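Side-chain contacts in Glyoxalase/Bleomycin resistance protein/dioxygenase domain (Frankia sp., PDB 2RK0), which has no established reaction but belongs to the glyoxalase, bleomycin-resistance and dioxygenase superfamily, whose members include metal-dependent enzymes and antibiotic-binding proteins: residues 9-14 with 71-76; 18-23 with 53-58; 24-29 with 94-99; 44-47 with 51-54. All blocks are in the same frame, centred on the assembly; numbering follows the deposited sequence.

In the fold
Three of the four contacts involve one mixed four-stranded sheet, ordered 6-12, 52-58, 40-46, 30-36. Interaction 1 joins strand 6-12, outermost within this chain, to strand 72-80, outermost likewise in a second sheet of the same 1-4-3-2 order. Interactions 2 and 4 share strand 52-58, I53 and V54 included, and their centres lie about 10 Å apart. Helix 16-27 serves interactions 2 and 3, with centres about 13 Å apart; interaction 3 joins its end to that of helix 83-96. Along the chain, interactions 2 and 4 are nested inside the loop closed by interaction 1, whereas interaction 3 crosses it. Interactions 2 and 4 build the first half, while interactions 1 and 3 tie it to the second.

Interaction 1 (9-14 with 71-76); sequences VSLTVR and PGLDHL
Two strands that are outermost in their sheets within one chain, 6-12 and 72-80, meet through two aliphatic pairs, V9 with L76 and L11 with L73. The backbones stand well apart, with the CA atoms of V9 and L76 at 9.4 Å and those of L11 and L73 at 9.2 Å, and only branch methyls bridge the gap. CG1 of V9, set anti to its own backbone N (chi1 -178°), comes to 4.3 Å from CD2 of L76. The side chain of L11 does not aim straight across, yet its CD2 branch reaches CD2 of L73, also at 4.3 Å.

V9 and L11, two residues apart in a strand, lie on the same side of it. Opposite them the partners are three residues apart, because the chain turns a corner at D74 before the strand resumes. The paired sheets, each with strand order 1-4-3-2, are the architecture of the vicinal oxygen chelate superfamily, and this contact lies where the two first strands come together. Leucine and valine suit the position, since all four side chains are buried and the wide separation calls for long or branched hydrocarbon. Outward, both segments pair with an antiparallel strand of the second subunit. There the carboxylate of D74 binds S10, R56 and H58 of that other chain.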
loop_
_atom_site.group_PDB
_atom_site.type_symbol
_atom_site.label_atom_id
_atom_site.label_comp_id
_atom_site.label_asym_id
_atom_site.label_seq_id
_atom_site.Cartn_x
_atom_site.Cartn_y
_atom_site.Cartn_z
ATOM N N VAL A 9 6.505 0.294 -0.593
ATOM C CA VAL A 9 5.535 0.128 0.472
ATOM C C VAL A 9 6.245 -0.467 1.663
ATOM O O VAL A 9 6.920 -1.486 1.550
ATOM C CB VAL A 9 4.400 -0.819 0.061
ATOM C CG1 VAL A 9 3.389 -0.928 1.202
ATOM C CG2 VAL A 9 3.733 -0.309 -1.205
ATOM N N SER A 10 6.107 0.179 2.810
ATOM C CA SER A 10 6.734 -0.339 4.008
ATOM C C SER A 10 5.633 -0.929 4.881
ATOM O O SER A 10 4.688 -0.234 5.252
ATOM C CB SER A 10 7.468 0.785 4.739
ATOM O OG SER A 10 8.203 0.254 5.823
ATOM N N LEU A 11 5.757 -2.217 5.187
ATOM C CA LEU A 11 4.777 -2.925 5.999
ATOM C C LEU A 11 5.305 -3.231 7.390
ATOM O O LEU A 11 6.478 -3.562 7.562
ATOM C CB LEU A 11 4.389 -4.249 5.333
ATOM C CG LEU A 11 3.830 -4.189 3.909
ATOM C CD1 LEU A 11 3.455 -5.598 3.467
ATOM C CD2 LEU A 11 2.607 -3.270 3.852
ATOM N N THR A 12 4.434 -3.105 8.381
ATOM C CA THR A 12 4.796 -3.415 9.752
ATOM C C THR A 12 4.442 -4.881 9.984
ATOM O O THR A 12 3.308 -5.301 9.725
ATOM C CB THR A 12 4.020 -2.537 10.746
ATOM O OG1 THR A 12 4.540 -1.200 10.706
ATOM C CG2 THR A 12 4.140 -3.104 12.165
ATOM N N VAL A 13 5.418 -5.650 10.448
ATOM C CA VAL A 13 5.223 -7.076 10.701
ATOM C C VAL A 13 5.686 -7.456 12.104
ATOM O O VAL A 13 6.602 -6.846 12.647
ATOM C CB VAL A 13 5.993 -7.930 9.664
ATOM C CG1 VAL A 13 5.444 -7.645 8.271
ATOM C CG2 VAL A 13 7.486 -7.624 9.727
ATOM N N ARG A 14 5.048 -8.467 12.681
ATOM C CA ARG A 14 5.387 -8.906 14.032
ATOM C C ARG A 14 6.761 -9.570 14.111
ATOM O O ARG A 14 7.536 -9.306 15.028
ATOM C CB ARG A 14 4.316 -9.873 14.550
ATOM C CG ARG A 14 4.534 -10.333 15.984
ATOM C CD ARG A 14 3.273 -10.992 16.534
ATOM N NE ARG A 14 3.328 -11.172 17.983
ATOM C CZ ARG A 14 4.015 -12.129 18.598
ATOM N NH1 ARG A 14 4.715 -13.012 17.890
ATOM N NH2 ARG A 14 3.997 -12.206 19.924
ATOM N N PRO A 71 -7.201 3.167 10.871
ATOM C CA PRO A 71 -6.552 3.954 9.814
ATOM C C PRO A 71 -5.229 3.339 9.374
ATOM O O PRO A 71 -4.460 2.820 10.188
ATOM C CB PRO A 71 -6.372 5.328 10.461
ATOM C CG PRO A 71 -7.508 5.389 11.449
ATOM C CD PRO A 71 -7.461 4.006 12.055
ATOM N N GLY A 72 -4.968 3.399 8.079
ATOM C CA GLY A 72 -3.748 2.825 7.553
ATOM C C GLY A 72 -4.123 2.006 6.336
ATOM O O GLY A 72 -4.921 2.455 5.513
ATOM N N LEU A 73 -3.574 0.801 6.225
ATOM C CA LEU A 73 -3.872 -0.050 5.075
ATOM C C LEU A 73 -5.173 -0.856 5.200
ATOM O O LEU A 73 -5.404 -1.517 6.209
ATOM C CB LEU A 73 -2.713 -1.029 4.841
ATOM C CG LEU A 73 -2.814 -1.957 3.623
ATOM C CD1 LEU A 73 -2.753 -1.149 2.336
ATOM C CD2 LEU A 73 -1.676 -2.969 3.648
ATOM N N ASP A 74 -6.017 -0.780 4.174
ATOM C CA ASP A 74 -7.258 -1.551 4.120
ATOM C C ASP A 74 -6.800 -2.848 3.432
ATOM O O ASP A 74 -6.988 -3.953 3.954
ATOM C CB ASP A 74 -8.310 -0.809 3.284
ATOM C CG ASP A 74 -9.595 -1.610 3.097
ATOM O OD1 ASP A 74 -9.991 -1.836 1.932
ATOM O OD2 ASP A 74 -10.211 -2.007 4.111
ATOM N N HIS A 75 -6.177 -2.701 2.265
ATOM C CA HIS A 75 -5.603 -3.829 1.534
ATOM C C HIS A 75 -4.724 -3.349 0.378
ATOM O O HIS A 75 -4.892 -2.232 -0.108
ATOM C CB HIS A 75 -6.688 -4.793 1.025
ATOM C CG HIS A 75 -7.562 -4.224 -0.045
ATOM N ND1 HIS A 75 -7.192 -4.192 -1.372
ATOM C CD2 HIS A 75 -8.806 -3.690 0.015
ATOM C CE1 HIS A 75 -8.174 -3.666 -2.086
ATOM N NE2 HIS A 75 -9.162 -3.353 -1.269
ATOM N N LEU A 76 -3.774 -4.189 -0.033
ATOM C CA LEU A 76 -2.853 -3.866 -1.121
ATOM C C LEU A 76 -3.078 -4.820 -2.300
ATOM O O LEU A 76 -2.987 -6.032 -2.148
ATOM C CB LEU A 76 -1.411 -3.982 -0.626
ATOM C CG LEU A 76 -0.286 -3.692 -1.619
ATOM C CD1 LEU A 76 -0.444 -2.290 -2.210
ATOM C CD2 LEU A 76 1.046 -3.826 -0.902
#

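Interaction 2 (18-23 with 53-58); sequences ISCRWY and IVLREH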
loop_
_atom_site.group_PDB
_atom_site.type_symbol
_atom_site.label_atom_id
_atom_site.label_comp_id
_atom_site.label_asym_id
_atom_site.label_seq_id
_atom_site.Cartn_x
_atom_site.Cartn_y
_atom_site.Cartn_z
ATOM N N ILE A 18 10.133 -14.235 9.832
ATOM C CA ILE A 18 8.998 -15.012 9.352
ATOM C C ILE A 18 8.426 -14.377 8.090
ATOM O O ILE A 18 8.111 -15.073 7.127
ATOM C CB ILE A 18 7.903 -15.133 10.439
ATOM C CG1 ILE A 18 8.416 -16.028 11.575
ATOM C CG2 ILE A 18 6.622 -15.716 9.844
ATOM C CD1 ILE A 18 7.388 -16.344 12.636
ATOM N N SER A 19 8.315 -13.054 8.090
ATOM C CA SER A 19 7.779 -12.334 6.934
ATOM C C SER A 19 8.692 -12.402 5.708
ATOM O O SER A 19 8.219 -12.544 4.579
ATOM C CB SER A 19 7.519 -10.877 7.312
ATOM O OG SER A 19 6.465 -10.790 8.251
ATOM N N CYS A 20 9.997 -12.298 5.931
ATOM C CA CYS A 20 10.946 -12.358 4.829
ATOM C C CYS A 20 10.778 -13.675 4.100
ATOM O O CYS A 20 10.719 -13.709 2.877
ATOM C CB CYS A 20 12.379 -12.232 5.343
ATOM S SG CYS A 20 12.804 -10.574 5.901
ATOM N N ARG A 21 10.709 -14.764 4.856
ATOM C CA ARG A 21 10.533 -16.074 4.253
ATOM C C ARG A 21 9.176 -16.180 3.548
ATOM O O ARG A 21 9.073 -16.753 2.463
ATOM C CB ARG A 21 10.652 -17.167 5.316
ATOM C CG ARG A 21 12.079 -17.444 5.768
ATOM C CD ARG A 21 12.128 -18.696 6.635
ATOM N NE ARG A 21 11.699 -18.445 8.007
ATOM C CZ ARG A 21 12.478 -17.913 8.944
ATOM N NH1 ARG A 21 13.732 -17.581 8.658
ATOM N NH2 ARG A 21 12.005 -17.712 10.167
ATOM N N TRP A 22 8.139 -15.615 4.158
ATOM C CA TRP A 22 6.812 -15.677 3.563
ATOM C C TRP A 22 6.779 -14.946 2.222
ATOM O O TRP A 22 6.326 -15.486 1.218
ATOM C CB TRP A 22 5.769 -15.049 4.489
ATOM C CG TRP A 22 4.359 -15.353 4.058
ATOM C CD1 TRP A 22 3.595 -16.411 4.458
ATOM C CD2 TRP A 22 3.572 -14.631 3.099
ATOM N NE1 TRP A 22 2.385 -16.395 3.810
ATOM C CE2 TRP A 22 2.341 -15.314 2.971
ATOM C CE3 TRP A 22 3.784 -13.471 2.335
ATOM C CZ2 TRP A 22 1.325 -14.881 2.112
ATOM C CZ3 TRP A 22 2.771 -13.041 1.481
ATOM C CH2 TRP A 22 1.558 -13.747 1.379
ATOM N N TYR A 23 7.252 -13.707 2.207
ATOM C CA TYR A 23 7.234 -12.952 0.972
ATOM C C TYR A 23 8.135 -13.562 -0.101
ATOM O O TYR A 23 7.790 -13.565 -1.284
ATOM C CB TYR A 23 7.609 -11.491 1.239
ATOM C CG TYR A 23 6.435 -10.692 1.756
ATOM C CD1 TYR A 23 6.068 -10.727 3.102
ATOM C CD2 TYR A 23 5.622 -9.987 0.872
ATOM C CE1 TYR A 23 4.904 -10.079 3.551
ATOM C CE2 TYR A 23 4.468 -9.346 1.304
ATOM C CZ TYR A 23 4.109 -9.394 2.636
ATOM O OH TYR A 23 2.939 -8.783 3.033
ATOM N N ILE A 53 9.291 -3.478 -1.540
ATOM C CA ILE A 53 8.538 -3.686 -0.318
ATOM C C ILE A 53 9.507 -3.808 0.844
ATOM O O ILE A 53 10.421 -4.640 0.831
ATOM C CB ILE A 53 7.684 -4.964 -0.366
ATOM C CG1 ILE A 53 6.588 -4.812 -1.415
ATOM C CG2 ILE A 53 7.060 -5.224 1.007
ATOM C CD1 ILE A 53 5.704 -6.011 -1.530
ATOM N N VAL A 54 9.305 -2.965 1.848
ATOM C CA VAL A 54 10.153 -2.989 3.023
ATOM C C VAL A 54 9.344 -3.593 4.163
ATOM O O VAL A 54 8.226 -3.161 4.432
ATOM C CB VAL A 54 10.610 -1.569 3.425
ATOM C CG1 VAL A 54 11.573 -1.652 4.604
ATOM C CG2 VAL A 54 11.274 -0.868 2.226
ATOM N N LEU A 55 9.905 -4.617 4.801
ATOM C CA LEU A 55 9.259 -5.279 5.930
ATOM C C LEU A 55 9.882 -4.654 7.168
ATOM O O LEU A 55 11.102 -4.520 7.256
ATOM C CB LEU A 55 9.524 -6.786 5.886
ATOM C CG LEU A 55 9.081 -7.459 4.579
ATOM C CD1 LEU A 55 9.384 -8.952 4.597
ATOM C CD2 LEU A 55 7.597 -7.234 4.384
ATOM N N ARG A 56 9.052 -4.266 8.129
ATOM C CA ARG A 56 9.579 -3.617 9.318
ATOM C C ARG A 56 9.000 -4.143 10.634
ATOM O O ARG A 56 7.784 -4.164 10.834
ATOM C CB ARG A 56 9.338 -2.110 9.188
ATOM C CG ARG A 56 10.086 -1.249 10.182
ATOM C CD ARG A 56 10.006 0.217 9.772
ATOM N NE ARG A 56 10.758 0.482 8.548
ATOM C CZ ARG A 56 12.062 0.749 8.514
ATOM N NH1 ARG A 56 12.765 0.796 9.638
ATOM N NH2 ARG A 56 12.667 0.962 7.357
ATOM N N GLU A 57 9.886 -4.570 11.526
ATOM C CA GLU A 57 9.469 -5.073 12.826
ATOM C C GLU A 57 9.795 -4.019 13.875
ATOM O O GLU A 57 10.945 -3.608 14.003
ATOM C CB GLU A 57 10.200 -6.365 13.177
ATOM C CG GLU A 57 9.605 -7.080 14.381
ATOM C CD GLU A 57 10.454 -8.246 14.857
ATOM O OE1 GLU A 57 11.046 -8.942 14.003
ATOM O OE2 GLU A 57 10.514 -8.473 16.083
ATOM N N HIS A 58 8.776 -3.587 14.616
ATOM C CA HIS A 58 8.928 -2.584 15.665
ATOM C C HIS A 58 9.220 -3.262 17.008
ATOM O O HIS A 58 8.506 -4.178 17.412
ATOM C CB HIS A 58 7.643 -1.753 15.762
ATOM C CG HIS A 58 7.373 -0.915 14.548
ATOM N ND1 HIS A 58 7.650 0.434 14.499
ATOM C CD2 HIS A 58 6.890 -1.245 13.328
ATOM C CE1 HIS A 58 7.349 0.899 13.300
ATOM N NE2 HIS A 58 6.886 -0.098 12.571
#
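L55 reaches from strand 52-58 with both methyls: CD2 lies over a face of the Y23 ring, while CD1 lies mainly against the helix backbone and also touches CD1 of Y23. The CD2 contact is a CH-pi interaction, 4.2 Å from CD2 of L55 to the ring centroid of Y23 and 22° off the ring normal. It sits toward the rim, close to CE1 and CD1. On the opposite face of the ring lies CE3 of W22, so the phenol is sandwiched between its helix neighbour and the strand. Its OH is hydrogen-bonded to D116, which fixes the far end of the ring.

CD1 of L55 meets the peptide between S19 and C20, at 3.7 Å from both C of S19 and N of C20. Beside it stand CB of S19, 3.8 Å from CD1 of L55, and SG of C20, 4.0 Å from the same methyl. Small side chains suit these places, letting the leucine approach the helix itself. Helix 16-27 follows strand 6-12 and leads to strand 30-36, the outermost strands of the sheet within this chain, which run the same way, so it covers the sheet as the helix of a beta-alpha-beta crossover. Helix and strand segments pass 9.3 Å apart at 157°, nearly antiparallel. L55 bridges that distance because its chi1 of -56° places CG anti to the carbonyl carbon, and the chain then runs on extended to CD1. OG of S19 makes a weak hydrogen bond to O of D15, just before the helix.

Interaction 3 (24-29 with 94-99); sequences TEILDW and AKAGAA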
loop_
_atom_site.group_PDB
_atom_site.type_symbol
_atom_site.label_atom_id
_atom_site.label_comp_id
_atom_site.label_asym_id
_atom_site.label_seq_id
_atom_site.Cartn_x
_atom_site.Cartn_y
_atom_site.Cartn_z
ATOM N N THR A 24 9.278 -14.095 0.315
ATOM C CA THR A 24 10.214 -14.705 -0.625
ATOM C C THR A 24 9.556 -15.893 -1.302
ATOM O O THR A 24 9.540 -16.002 -2.530
ATOM C CB THR A 24 11.495 -15.183 0.097
ATOM O OG1 THR A 24 12.150 -14.053 0.690
ATOM C CG2 THR A 24 12.459 -15.867 -0.887
ATOM N N GLU A 25 8.994 -16.772 -0.482
ATOM C CA GLU A 25 8.335 -17.984 -0.948
ATOM C C GLU A 25 7.065 -17.770 -1.774
ATOM O O GLU A 25 6.857 -18.438 -2.792
ATOM C CB GLU A 25 8.009 -18.864 0.258
ATOM C CG GLU A 25 7.437 -20.223 -0.088
ATOM C CD GLU A 25 7.295 -21.110 1.141
ATOM O OE1 GLU A 25 8.299 -21.260 1.870
ATOM O OE2 GLU A 25 6.190 -21.651 1.370
ATOM N N ILE A 26 6.217 -16.845 -1.334
ATOM C CA ILE A 26 4.956 -16.574 -2.019
ATOM C C ILE A 26 5.027 -15.625 -3.213
ATOM O O ILE A 26 4.493 -15.924 -4.271
ATOM C CB ILE A 26 3.907 -15.993 -1.041
ATOM C CG1 ILE A 26 3.726 -16.934 0.157
ATOM C CG2 ILE A 26 2.589 -15.741 -1.779
ATOM C CD1 ILE A 26 3.281 -18.342 -0.216
ATOM N N LEU A 27 5.677 -14.481 -3.041
ATOM C CA LEU A 27 5.736 -13.494 -4.114
ATOM C C LEU A 27 7.095 -13.331 -4.775
ATOM O O LEU A 27 7.294 -12.400 -5.555
ATOM C CB LEU A 27 5.267 -12.136 -3.581
ATOM C CG LEU A 27 3.901 -12.117 -2.891
ATOM C CD1 LEU A 27 3.678 -10.761 -2.231
ATOM C CD2 LEU A 27 2.804 -12.415 -3.900
ATOM N N ASP A 28 8.025 -14.232 -4.482
ATOM C CA ASP A 28 9.362 -14.142 -5.062
ATOM C C ASP A 28 10.008 -12.825 -4.696
ATOM O O ASP A 28 10.803 -12.273 -5.455
ATOM C CB ASP A 28 9.319 -14.270 -6.585
ATOM C CG ASP A 28 8.934 -15.658 -7.032
ATOM O OD1 ASP A 28 9.508 -16.619 -6.483
ATOM O OD2 ASP A 28 8.070 -15.777 -7.924
ATOM N N TRP A 29 9.635 -12.309 -3.532
ATOM C CA TRP A 29 10.215 -11.076 -3.016
ATOM C C TRP A 29 11.689 -11.411 -2.844
ATOM O O TRP A 29 12.016 -12.491 -2.371
ATOM C CB TRP A 29 9.601 -10.768 -1.648
ATOM C CG TRP A 29 10.185 -9.594 -0.906
ATOM C CD1 TRP A 29 9.903 -8.270 -1.106
ATOM C CD2 TRP A 29 11.056 -9.651 0.231
ATOM N NE1 TRP A 29 10.533 -7.503 -0.155
ATOM C CE2 TRP A 29 11.244 -8.323 0.678
ATOM C CE3 TRP A 29 11.688 -10.693 0.920
ATOM C CZ2 TRP A 29 12.040 -8.011 1.790
ATOM C CZ3 TRP A 29 12.477 -10.383 2.023
ATOM C CH2 TRP A 29 12.644 -9.049 2.447
ATOM N N ALA A 94 -1.570 -22.424 -1.094
ATOM C CA ALA A 94 -2.087 -23.690 -0.594
ATOM C C ALA A 94 -0.964 -24.519 0.015
ATOM O O ALA A 94 -1.068 -25.000 1.145
ATOM C CB ALA A 94 -2.748 -24.453 -1.723
ATOM N N LYS A 95 0.114 -24.680 -0.745
ATOM C CA LYS A 95 1.266 -25.449 -0.298
ATOM C C LYS A 95 1.778 -24.902 1.035
ATOM O O LYS A 95 2.186 -25.661 1.913
ATOM C CB LYS A 95 2.375 -25.382 -1.353
ATOM C CG LYS A 95 3.100 -26.706 -1.580
ATOM C CD LYS A 95 4.159 -26.603 -2.680
ATOM C CE LYS A 95 3.549 -26.277 -4.046
ATOM N NZ LYS A 95 2.682 -27.370 -4.576
ATOM N N ALA A 96 1.739 -23.581 1.185
ATOM C CA ALA A 96 2.207 -22.929 2.402
ATOM C C ALA A 96 1.168 -22.921 3.523
ATOM O O ALA A 96 1.463 -22.533 4.656
ATOM C CB ALA A 96 2.639 -21.502 2.086
ATOM N N GLY A 97 -0.050 -23.348 3.211
ATOM C CA GLY A 97 -1.094 -23.365 4.219
ATOM C C GLY A 97 -1.527 -21.958 4.600
ATOM O O GLY A 97 -1.983 -21.715 5.714
ATOM N N ALA A 98 -1.379 -21.026 3.666
ATOM C CA ALA A 98 -1.768 -19.641 3.899
ATOM C C ALA A 98 -3.283 -19.458 3.781
ATOM O O ALA A 98 -3.994 -20.354 3.320
ATOM C CB ALA A 98 -1.059 -18.739 2.901
ATOM N N ALA A 99 -3.773 -18.295 4.205
ATOM C CA ALA A 99 -5.195 -17.978 4.117
ATOM C C ALA A 99 -5.475 -17.324 2.761
ATOM O O ALA A 99 -4.799 -16.373 2.369
ATOM C CB ALA A 99 -5.602 -17.032 5.244
#
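E25 and I26 meet A96 in a small, partly buried contact between the C-terminal ends of helices 16-27 and 83-96. The methyl of A96 makes the atomic contacts on the other side: CD1 of I26 approaches its CB to 4.0 Å, and OE2 of E25 comes to 3.6 Å from the same carbon. I26 does not point its CB directly at A96, but the terminal methyl swings nearer, and I26 also packs on L89 and L93 of helix 83-96. E25 runs extended, with CG anti to the backbone N (chi1 -174°), and so lays its carboxylate along the exposed margin. Alanine suits the spot, since a short methyl is enough to meet CD1 of I26.

Just beyond it, G97 takes positive phi in a Schellman motif with two bonds back into the last turn; N of G97 bonds to O of A94 at 2.8 Å. Glycine adopts such angles with little strain. R92 adds a polar tie between the two helices, bonding to O of I26 and forming a salt bridge with D28. The apolar touch of I26 therefore contributes burial, whereas E25 adds van der Waals contact and, being exposed, can probably keep its charge solvated.

Interaction 4 (44-47 with 51-54); sequences HGVL and LSIV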
loop_
_atom_site.group_PDB
_atom_site.type_symbol
_atom_site.label_atom_id
_atom_site.label_comp_id
_atom_site.label_asym_id
_atom_site.label_seq_id
_atom_site.Cartn_x
_atom_site.Cartn_y
_atom_site.Cartn_z
ATOM N N HIS A 44 14.636 -4.737 3.232
ATOM C CA HIS A 44 14.156 -4.153 1.995
ATOM C C HIS A 44 14.350 -5.144 0.857
ATOM O O HIS A 44 15.452 -5.644 0.643
ATOM C CB HIS A 44 14.929 -2.873 1.680
ATOM C CG HIS A 44 14.649 -2.318 0.319
ATOM N ND1 HIS A 44 15.509 -1.453 -0.322
ATOM C CD2 HIS A 44 13.607 -2.506 -0.525
ATOM C CE1 HIS A 44 15.009 -1.134 -1.504
ATOM N NE2 HIS A 44 13.857 -1.759 -1.651
ATOM N N GLY A 45 13.276 -5.420 0.129
ATOM C CA GLY A 45 13.361 -6.339 -0.989
ATOM C C GLY A 45 12.548 -5.830 -2.162
ATOM O O GLY A 45 11.830 -4.834 -2.048
ATOM N N VAL A 46 12.663 -6.504 -3.300
ATOM C CA VAL A 46 11.911 -6.104 -4.479
ATOM C C VAL A 46 11.164 -7.301 -5.034
ATOM O O VAL A 46 11.635 -8.436 -4.945
ATOM C CB VAL A 46 12.833 -5.543 -5.581
ATOM C CG1 VAL A 46 11.994 -5.007 -6.724
ATOM C CG2 VAL A 46 13.716 -4.444 -5.015
ATOM N N LEU A 47 9.992 -7.044 -5.599
ATOM C CA LEU A 47 9.172 -8.098 -6.179
ATOM C C LEU A 47 9.380 -8.146 -7.681
ATOM O O LEU A 47 9.895 -7.202 -8.277
ATOM C CB LEU A 47 7.686 -7.816 -5.944
ATOM C CG LEU A 47 7.141 -7.616 -4.534
ATOM C CD1 LEU A 47 5.689 -7.214 -4.649
ATOM C CD2 LEU A 47 7.284 -8.883 -3.714
ATOM N N LEU A 51 8.343 -3.633 -7.936
ATOM C CA LEU A 51 7.838 -3.023 -6.702
ATOM C C LEU A 51 8.697 -3.308 -5.481
ATOM O O LEU A 51 8.997 -4.463 -5.170
ATOM C CB LEU A 51 6.403 -3.471 -6.407
ATOM C CG LEU A 51 5.837 -2.894 -5.099
ATOM C CD1 LEU A 51 5.817 -1.374 -5.156
ATOM C CD2 LEU A 51 4.441 -3.431 -4.861
ATOM N N SER A 52 9.091 -2.242 -4.793
ATOM C CA SER A 52 9.899 -2.361 -3.588
ATOM C C SER A 52 9.003 -2.485 -2.370
ATOM O O SER A 52 8.072 -1.701 -2.188
ATOM C CB SER A 52 10.805 -1.137 -3.399
ATOM O OG SER A 52 12.061 -1.302 -4.032
ATOM N N ILE A 53 9.291 -3.478 -1.540
ATOM C CA ILE A 53 8.538 -3.686 -0.318
ATOM C C ILE A 53 9.507 -3.808 0.844
ATOM O O ILE A 53 10.421 -4.640 0.831
ATOM C CB ILE A 53 7.684 -4.964 -0.366
ATOM C CG1 ILE A 53 6.588 -4.812 -1.415
ATOM C CG2 ILE A 53 7.060 -5.224 1.007
ATOM C CD1 ILE A 53 5.704 -6.011 -1.530
ATOM N N VAL A 54 9.305 -2.965 1.848
ATOM C CA VAL A 54 10.153 -2.989 3.023
ATOM C C VAL A 54 9.344 -3.593 4.163
ATOM O O VAL A 54 8.226 -3.161 4.432
ATOM C CB VAL A 54 10.610 -1.569 3.425
ATOM C CG1 VAL A 54 11.573 -1.652 4.604
ATOM C CG2 VAL A 54 11.274 -0.868 2.226
#
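L47 and I53 form the tight side of this antiparallel hairpin, with CG of L47 3.7 Å from CD1 of I53; a still shorter approach of their CD1 atoms is doubtful. The two side chains are turned across one another, whereas L51 lies alongside L47 and points the same way, its CD2 4.0 Å from CD1 of L47. All three are buried, with F78 of strand 72-80 touching both leucines.

G45 pairs with I53 through both its N and O, the bond from N of I53 to O of G45 being 2.9 Å. Glycine is apt because a CB here would enter the I53 face, where the indole of W29 lies against G45; NE1 of W29 also bonds to O of I53, which accepts two donors. N of L47 bonds to O of L51 at 2.8 Å.

The other face, carrying H44, V46, S52 and V54, is partly exposed and looser. CG2 of V54 meets the H44 ring obliquely, 4.0 Å from CD2, and CG2 of V46 is 3.7 Å from OG of S52. H44, its CG anti to the backbone N (chi1 171°), extends toward S52, whose OG sits in the ring plane 3.0 Å from NE2 of H44. That bond is nearly straight (172°), so it holds the imidazole's rotation and gives this face a polar link, while the buried face depends on hydrocarbon.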